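Local coordinates for protein N-alpha-acetyltransferase (Sulfolobus solfataricus P2, PDB 4R3L) that transfers the acetyl group of acetyl-CoA to the free alpha-amino group at protein N termini, preferring those that begin with serine, at residues Trp72-Ile77 / Pro81-Lys86; Ile124-Arg129 / Ala137-Leu142. One frame throughout, in Å; residues are numbered along the deposited sequence.

Strand 61-72 leads into contact 1, where the chain turns at G73, runs out through a short loop and comes back along 81-86 into strand 83-94; the contact closes that loop at the surface. After helix 103-119 the chain enters strand 123-129, and contact 2 closes the next turn, a strand followed by helix 133-141, over the coenzyme A site. The two contacts follow in series, neither nesting nor crossing, with centres about 18 Å apart. They share one sheet, since strands 83-94 and 123-129 are parallel neighbours. N76 and K86 of contact 1 pack on Y125 of contact 2, linking the hairpin end to the sheet centre.

Contact 1: Trp72-Ile77 / Pro81-Lys86; sequences WGFSNI and PSLVRK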
loop_
_atom_site.group_PDB
_atom_site.type_symbol
_atom_site.label_atom_id
_atom_site.label_comp_id
_atom_site.label_asym_id
_atom_site.label_seq_id
_atom_site.Cartn_x
_atom_site.Cartn_y
_atom_site.Cartn_z
ATOM N N TRP A 72 8.996 11.648 6.146
ATOM C CA TRP A 72 8.884 13.091 6.381
ATOM C C TRP A 72 9.619 13.779 5.250
ATOM O O TRP A 72 10.761 13.439 4.950
ATOM C CB TRP A 72 9.457 13.500 7.747
ATOM C CG TRP A 72 9.404 14.986 7.970
ATOM C CD1 TRP A 72 8.288 15.749 8.208
ATOM C CD2 TRP A 72 10.513 15.887 7.954
ATOM N NE1 TRP A 72 8.645 17.076 8.338
ATOM C CE2 TRP A 72 9.993 17.183 8.190
ATOM C CE3 TRP A 72 11.883 15.728 7.757
ATOM C CZ2 TRP A 72 10.818 18.308 8.236
ATOM C CZ3 TRP A 72 12.696 16.847 7.810
ATOM C CH2 TRP A 72 12.162 18.122 8.047
ATOM N N GLY A 73 8.962 14.718 4.580
ATOM C CA GLY A 73 9.596 15.321 3.429
ATOM C C GLY A 73 8.642 16.163 2.622
ATOM O O GLY A 73 7.529 16.439 3.054
ATOM N N PHE A 74 9.094 16.565 1.444
ATOM C CA PHE A 74 8.320 17.441 0.598
ATOM C C PHE A 74 7.006 16.783 0.162
ATOM O O PHE A 74 6.967 15.616 -0.228
ATOM C CB PHE A 74 9.148 17.872 -0.611
ATOM C CG PHE A 74 10.324 18.746 -0.250
ATOM C CD1 PHE A 74 10.123 20.004 0.300
ATOM C CD2 PHE A 74 11.617 18.300 -0.433
ATOM C CE1 PHE A 74 11.201 20.810 0.638
ATOM C CE2 PHE A 74 12.703 19.106 -0.099
ATOM C CZ PHE A 74 12.486 20.359 0.445
ATOM N N SER A 75 5.929 17.550 0.269
ATOM C CA SER A 75 4.610 17.124 -0.176
ATOM C C SER A 75 4.599 16.892 -1.682
ATOM O O SER A 75 5.260 17.612 -2.428
ATOM C CB SER A 75 3.565 18.176 0.206
ATOM O OG SER A 75 2.324 17.902 -0.417
ATOM N N ASN A 76 3.871 15.879 -2.139
ATOM C CA ASN A 76 3.746 15.657 -3.576
ATOM C C ASN A 76 2.374 16.091 -4.053
ATOM O O ASN A 76 1.979 15.818 -5.185
ATOM C CB ASN A 76 4.012 14.194 -3.936
ATOM C CG ASN A 76 3.286 13.236 -3.036
ATOM O OD1 ASN A 76 2.082 13.358 -2.840
ATOM N ND2 ASN A 76 4.013 12.276 -2.474
ATOM N N ILE A 77 1.655 16.772 -3.171
ATOM C CA ILE A 77 0.380 17.377 -3.515
ATOM C C ILE A 77 0.541 18.884 -3.693
ATOM O O ILE A 77 0.021 19.466 -4.644
ATOM C CB ILE A 77 -0.692 17.098 -2.448
ATOM C CG1 ILE A 77 -0.831 15.589 -2.227
ATOM C CG2 ILE A 77 -2.019 17.706 -2.866
ATOM C CD1 ILE A 77 -2.012 15.179 -1.338
ATOM N N PRO A 81 7.351 23.885 -2.504
ATOM C CA PRO A 81 8.137 23.055 -1.579
ATOM C C PRO A 81 7.692 23.226 -0.124
ATOM O O PRO A 81 7.937 24.265 0.493
ATOM C CB PRO A 81 9.568 23.560 -1.787
ATOM C CG PRO A 81 9.584 24.026 -3.203
ATOM C CD PRO A 81 8.217 24.628 -3.438
ATOM N N SER A 82 7.032 22.195 0.400
ATOM C CA SER A 82 6.452 22.204 1.743
ATOM C C SER A 82 6.706 20.862 2.430
ATOM O O SER A 82 6.372 19.818 1.871
ATOM C CB SER A 82 4.951 22.489 1.661
ATOM O OG SER A 82 4.304 22.249 2.897
ATOM N N LEU A 83 7.292 20.884 3.626
ATOM C CA LEU A 83 7.632 19.646 4.338
ATOM C C LEU A 83 6.466 19.085 5.148
ATOM O O LEU A 83 5.881 19.784 5.967
ATOM C CB LEU A 83 8.826 19.876 5.264
ATOM C CG LEU A 83 10.161 20.158 4.570
ATOM C CD1 LEU A 83 11.181 20.708 5.561
ATOM C CD2 LEU A 83 10.700 18.906 3.890
ATOM N N VAL A 84 6.142 17.812 4.921
ATOM C CA VAL A 84 5.004 17.169 5.577
ATOM C C VAL A 84 5.320 15.723 5.973
ATOM O O VAL A 84 6.242 15.104 5.437
ATOM C CB VAL A 84 3.753 17.152 4.660
ATOM C CG1 VAL A 84 3.289 18.564 4.323
ATOM C CG2 VAL A 84 4.039 16.366 3.384
ATOM N N ARG A 85 4.557 15.185 6.917
ATOM C CA ARG A 85 4.609 13.751 7.206
ATOM C C ARG A 85 3.748 13.001 6.196
ATOM O O ARG A 85 2.603 13.387 5.945
ATOM C CB ARG A 85 4.123 13.453 8.626
ATOM C CG ARG A 85 4.894 14.182 9.704
ATOM C CD ARG A 85 5.963 13.301 10.291
ATOM N NE ARG A 85 5.408 12.079 10.865
ATOM C CZ ARG A 85 6.087 11.272 11.673
ATOM N NH1 ARG A 85 7.336 11.578 11.997
ATOM N NH2 ARG A 85 5.524 10.170 12.161
ATOM N N LYS A 86 4.296 11.939 5.610
ATOM C CA LYS A 86 3.622 11.238 4.523
ATOM C C LYS A 86 3.512 9.747 4.815
ATOM O O LYS A 86 4.463 9.141 5.313
ATOM C CB LYS A 86 4.384 11.423 3.202
ATOM C CG LYS A 86 4.701 12.863 2.833
ATOM C CD LYS A 86 5.492 12.943 1.526
ATOM C CE LYS A 86 6.972 12.604 1.711
ATOM N NZ LYS A 86 7.731 12.896 0.458
HETATM O O HOH W 1 5.980 20.004 -1.611
#
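L83 sits between two aromatic side chains of the facing segment, 72-77, those of W72 and F74, and its two methyls divide the work. CD2 lies over a face of the F74 ring, 3.9 Å from the ring centroid and displaced toward the rim, a CH-pi contact. L83 CD1 meets the six-membered end of the indole, 3.6 Å from W72 CZ2. The W72 ring leans over this strand because CG stands anti to the backbone N (chi1 177°), which also brings CD1 of the indole near the aliphatic CG and CD of R85. Beyond F74, the CB of P81 touches CE1 of the phenyl ring obliquely.

W72, F74, L83 and R85 thus share one face of the antiparallel pairing. Between them G73 and V84 form the hydrogen-bonded pair: G73 N gives to V84 O, and V84 N gives to G73 O at 2.7 Å, nearly straight at 174°. The pairing continues past the corner at G73 through the non-hydrogen-bonded pair F74-L83, and S75 N then gives to S82 O at 2.8 Å. A water extends it, donating to S75 O and accepting from S82 N.

On the other face V84 CG2 packs against CA and CB of S75. K86, its chain bent at chi3, folds back across G73 so that NZ donates to F74 O at 2.9 Å, tying the strand to the chain beyond the turn. S75 OG accepts from I77 N at 3.1 Å, an ST turn, and is also bonded to K78 N; the backbone N of N76 is held by E123.

S75 and S82, which modulate the loop conformations and contribute to thermostability, both lie here, at the loop end of the antiparallel beta hairpin that joins strands 61-72 and 83-94 of the GNAT sheet.

Contact 2: Ile124-Arg129 / Ala137-Leu142; sequences IYLEVR and ALYEKL. With COA (coenzyme A), chain C.
L126 lays its two methyls against one face of the Y139 ring. CD2 stands over the ring centre, 3.7 Å from the centroid and 12° off the normal, a well-centred CH-pi contact. L126 CD1 lies farther across, 3.5 Å from Y139 CE2. V128 comes to the same ring from its edge, with V128 CB 4.0 Å from Y139 CE2. The contact between the segments is small and wholly apolar, with no hydrogen bond crossing from strand to helix.

The leucine fork reaches the ring with CG between the backbone N and the carbonyl carbon (chi1 56°). Y139 leaves the helix with CG anti to its own carbonyl carbon, which carries the phenol end to the thiol of coenzyme A: Y139 OH lies 3.0 Å from COA S1P, with the sulfur near the ring plane. V128 CG2, 3.9 Å from COA S1P, touches the same sulfur, so tyrosine and valine both border the thiol. I92 of strand 83-94 also packs on the tyrosine.

Earlier in the helix, A137 CB lies 3.6 Å from COA N3A of the adenine, and L138 CA is 3.4 Å from COA O4B of the ribose; one side of the helix thus follows the cofactor from thiol to nucleotide. On the strand, E127 starts its side chain away from the helix, and OE1 is hydrogen-bonded to NE2 of H88, its fellow zinc-binding residue, while its backbone is hydrogen-bonded to the bound peptide.

The strand-then-helix unit carrying an acetyl-CoA-binding tyrosine beside the cofactor sulfur is characteristic of the GNAT fold, and here it brings cofactor and peptide substrate together.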
loop_
_atom_site.group_PDB
_atom_site.type_symbol
_atom_site.label_atom_id
_atom_site.label_comp_id
_atom_site.label_asym_id
_atom_site.label_seq_id
_atom_site.Cartn_x
_atom_site.Cartn_y
_atom_site.Cartn_z
ATOM N N ILE A 124 -1.432 10.489 2.007
ATOM C CA ILE A 124 -1.076 9.111 1.706
ATOM C C ILE A 124 -0.827 9.069 0.215
ATOM O O ILE A 124 -1.533 9.720 -0.544
ATOM C CB ILE A 124 -2.179 8.089 2.120
ATOM C CG1 ILE A 124 -1.819 6.683 1.642
ATOM C CG2 ILE A 124 -3.542 8.463 1.526
ATOM C CD1 ILE A 124 -2.720 5.583 2.171
ATOM N N TYR A 125 0.200 8.348 -0.214
ATOM C CA TYR A 125 0.405 8.188 -1.638
ATOM C C TYR A 125 0.993 6.831 -1.983
ATOM O O TYR A 125 1.382 6.050 -1.104
ATOM C CB TYR A 125 1.313 9.296 -2.181
ATOM C CG TYR A 125 2.781 9.136 -1.838
ATOM C CD1 TYR A 125 3.687 8.675 -2.783
ATOM C CD2 TYR A 125 3.257 9.450 -0.575
ATOM C CE1 TYR A 125 5.016 8.543 -2.491
ATOM C CE2 TYR A 125 4.606 9.318 -0.268
ATOM C CZ TYR A 125 5.474 8.862 -1.231
ATOM O OH TYR A 125 6.807 8.721 -0.937
ATOM N N LEU A 126 1.048 6.562 -3.279
ATOM C CA LEU A 126 1.504 5.281 -3.781
ATOM C C LEU A 126 1.860 5.427 -5.240
ATOM O O LEU A 126 1.541 6.440 -5.866
ATOM C CB LEU A 126 0.421 4.214 -3.599
ATOM C CG LEU A 126 -0.930 4.563 -4.235
ATOM C CD1 LEU A 126 -1.029 4.182 -5.727
ATOM C CD2 LEU A 126 -2.076 3.943 -3.452
ATOM N N GLU A 127 2.500 4.400 -5.779
ATOM C CA GLU A 127 2.768 4.321 -7.208
ATOM C C GLU A 127 1.956 3.173 -7.812
ATOM O O GLU A 127 1.803 2.129 -7.182
ATOM C CB GLU A 127 4.263 4.117 -7.459
ATOM C CG GLU A 127 5.131 5.351 -7.231
ATOM C CD GLU A 127 5.518 5.566 -5.783
ATOM O OE1 GLU A 127 5.552 4.586 -5.010
ATOM O OE2 GLU A 127 5.806 6.729 -5.418
ATOM N N VAL A 128 1.418 3.341 -9.019
ATOM C CA VAL A 128 0.711 2.217 -9.649
ATOM C C VAL A 128 1.012 2.157 -11.157
ATOM O O VAL A 128 1.064 3.191 -11.799
ATOM C CB VAL A 128 -0.813 2.314 -9.401
ATOM C CG1 VAL A 128 -1.371 3.638 -9.897
ATOM C CG2 VAL A 128 -1.550 1.142 -10.030
ATOM N N ARG A 129 1.248 0.960 -11.698
ATOM C CA ARG A 129 1.472 0.811 -13.145
ATOM C C ARG A 129 0.318 1.421 -13.928
ATOM O O ARG A 129 -0.837 1.204 -13.590
ATOM C CB ARG A 129 1.633 -0.665 -13.538
ATOM C CG ARG A 129 2.943 -1.287 -13.130
ATOM C CD ARG A 129 3.083 -2.716 -13.666
ATOM N NE ARG A 129 4.315 -3.355 -13.206
ATOM C CZ ARG A 129 5.439 -3.420 -13.918
ATOM N NH1 ARG A 129 5.486 -2.884 -15.134
ATOM N NH2 ARG A 129 6.518 -4.020 -13.420
ATOM N N ALA A 137 -8.730 2.022 -10.457
ATOM C CA ALA A 137 -10.149 2.205 -10.169
ATOM C C ALA A 137 -10.378 2.267 -8.665
ATOM O O ALA A 137 -11.122 3.122 -8.182
ATOM C CB ALA A 137 -10.972 1.081 -10.788
ATOM N N LEU A 138 -9.735 1.349 -7.948
ATOM C CA LEU A 138 -9.803 1.276 -6.493
ATOM C C LEU A 138 -9.424 2.633 -5.896
ATOM O O LEU A 138 -10.216 3.263 -5.191
ATOM C CB LEU A 138 -8.876 0.162 -5.986
ATOM C CG LEU A 138 -8.451 0.061 -4.521
ATOM C CD1 LEU A 138 -9.592 -0.429 -3.672
ATOM C CD2 LEU A 138 -7.221 -0.849 -4.367
ATOM N N TYR A 139 -8.221 3.095 -6.223
ATOM C CA TYR A 139 -7.706 4.346 -5.676
ATOM C C TYR A 139 -8.553 5.572 -6.048
ATOM O O TYR A 139 -8.753 6.473 -5.227
ATOM C CB TYR A 139 -6.258 4.549 -6.136
ATOM C CG TYR A 139 -5.354 3.357 -5.869
ATOM C CD1 TYR A 139 -5.466 2.606 -4.703
ATOM C CD2 TYR A 139 -4.392 2.982 -6.789
ATOM C CE1 TYR A 139 -4.625 1.520 -4.469
ATOM C CE2 TYR A 139 -3.568 1.906 -6.567
ATOM C CZ TYR A 139 -3.686 1.172 -5.412
ATOM O OH TYR A 139 -2.835 0.102 -5.207
ATOM N N GLU A 140 -9.038 5.639 -7.279
ATOM C CA GLU A 140 -9.881 6.780 -7.646
ATOM C C GLU A 140 -11.208 6.755 -6.866
ATOM O O GLU A 140 -11.731 7.800 -6.481
ATOM C CB GLU A 140 -10.130 6.811 -9.159
ATOM C CG GLU A 140 -8.910 7.267 -9.963
ATOM C CD GLU A 140 -9.117 7.162 -11.465
ATOM O OE1 GLU A 140 -10.054 6.450 -11.888
ATOM O OE2 GLU A 140 -8.340 7.791 -12.220
ATOM N N LYS A 141 -11.725 5.561 -6.598
ATOM C CA LYS A 141 -12.924 5.435 -5.768
ATOM C C LYS A 141 -12.692 5.955 -4.352
ATOM O O LYS A 141 -13.610 6.471 -3.721
ATOM C CB LYS A 141 -13.401 3.981 -5.710
ATOM C CG LYS A 141 -14.481 3.633 -6.729
ATOM C CD LYS A 141 -15.500 2.660 -6.142
ATOM C CE LYS A 141 -16.598 2.315 -7.148
ATOM N NZ LYS A 141 -17.404 3.494 -7.586
ATOM N N LEU A 142 -11.461 5.817 -3.858
ATOM C CA LEU A 142 -11.094 6.264 -2.514
ATOM C C LEU A 142 -10.562 7.683 -2.545
ATOM O O LEU A 142 -9.913 8.137 -1.603
ATOM C CB LEU A 142 -10.049 5.331 -1.891
ATOM C CG LEU A 142 -10.578 4.117 -1.122
ATOM C CD1 LEU A 142 -11.516 3.288 -1.974
ATOM C CD2 LEU A 142 -9.428 3.261 -0.626
HETATM N N1A COA C . -12.079 -3.755 -12.471
HETATM C C2A COA C . -12.717 -2.588 -12.244
HETATM N N3A COA C . -12.771 -2.065 -11.017
HETATM C C4A COA C . -12.182 -2.705 -9.960
HETATM C C5A COA C . -11.520 -3.908 -10.160
HETATM C C6A COA C . -11.479 -4.433 -11.461
HETATM N N6A COA C . -10.791 -5.694 -11.718
HETATM N N7A COA C . -11.026 -4.319 -8.928
HETATM C C8A COA C . -11.387 -3.386 -8.003
HETATM N N9A COA C . -12.077 -2.401 -8.613
HETATM C C1B COA C . -12.670 -1.212 -7.979
HETATM C C2B COA C . -14.143 -1.330 -7.967
HETATM O O2B COA C . -14.734 -0.080 -7.999
HETATM C C3B COA C . -14.403 -1.925 -6.676
HETATM O O3B COA C . -15.716 -1.714 -6.340
HETATM P P3B COA C . -16.772 -2.840 -6.620
HETATM O O7A COA C . -18.042 -2.579 -5.811
HETATM O O8A COA C . -16.211 -4.145 -6.214
HETATM O O9A COA C . -17.100 -2.871 -8.081
HETATM C C4B COA C . -13.471 -1.168 -5.822
HETATM O O4B COA C . -12.300 -1.076 -6.595
HETATM C C5B COA C . -13.149 -1.886 -4.580
HETATM O O5B COA C . -12.344 -3.011 -4.790
HETATM P P1A COA C . -11.904 -4.045 -3.680
HETATM O O1A COA C . -12.826 -5.233 -3.645
HETATM O O2A COA C . -11.811 -3.361 -2.378
HETATM O O3A COA C . -10.479 -4.518 -4.224
HETATM P P2A COA C . -9.892 -5.981 -4.158
HETATM O O4A COA C . -10.500 -6.889 -5.215
HETATM O O5A COA C . -10.040 -6.544 -2.780
HETATM O O6A COA C . -8.319 -5.854 -4.468
HETATM C CBP COA C . -6.441 -5.155 -5.861
HETATM C CCP COA C . -7.904 -4.910 -5.384
HETATM C CDP COA C . -6.090 -4.143 -6.919
HETATM C CEP COA C . -5.533 -4.990 -4.644
HETATM C CAP COA C . -6.416 -6.571 -6.390
HETATM O OAP COA C . -7.033 -6.702 -7.673
HETATM C C9P COA C . -5.030 -7.171 -6.533
HETATM O O9P COA C . -4.462 -7.715 -5.549
HETATM N N8P COA C . -4.326 -7.172 -7.797
HETATM C C7P COA C . -2.993 -7.741 -7.975
HETATM C C6P COA C . -1.901 -7.027 -7.126
HETATM C C5P COA C . -1.893 -5.515 -7.336
HETATM O O5P COA C . -1.919 -5.073 -8.514
HETATM N N4P COA C . -1.881 -4.611 -6.185
HETATM C C3P COA C . -1.888 -3.175 -6.382
HETATM C C2P COA C . -0.650 -2.530 -6.992
HETATM S S1P COA C . -0.463 -0.781 -6.853
#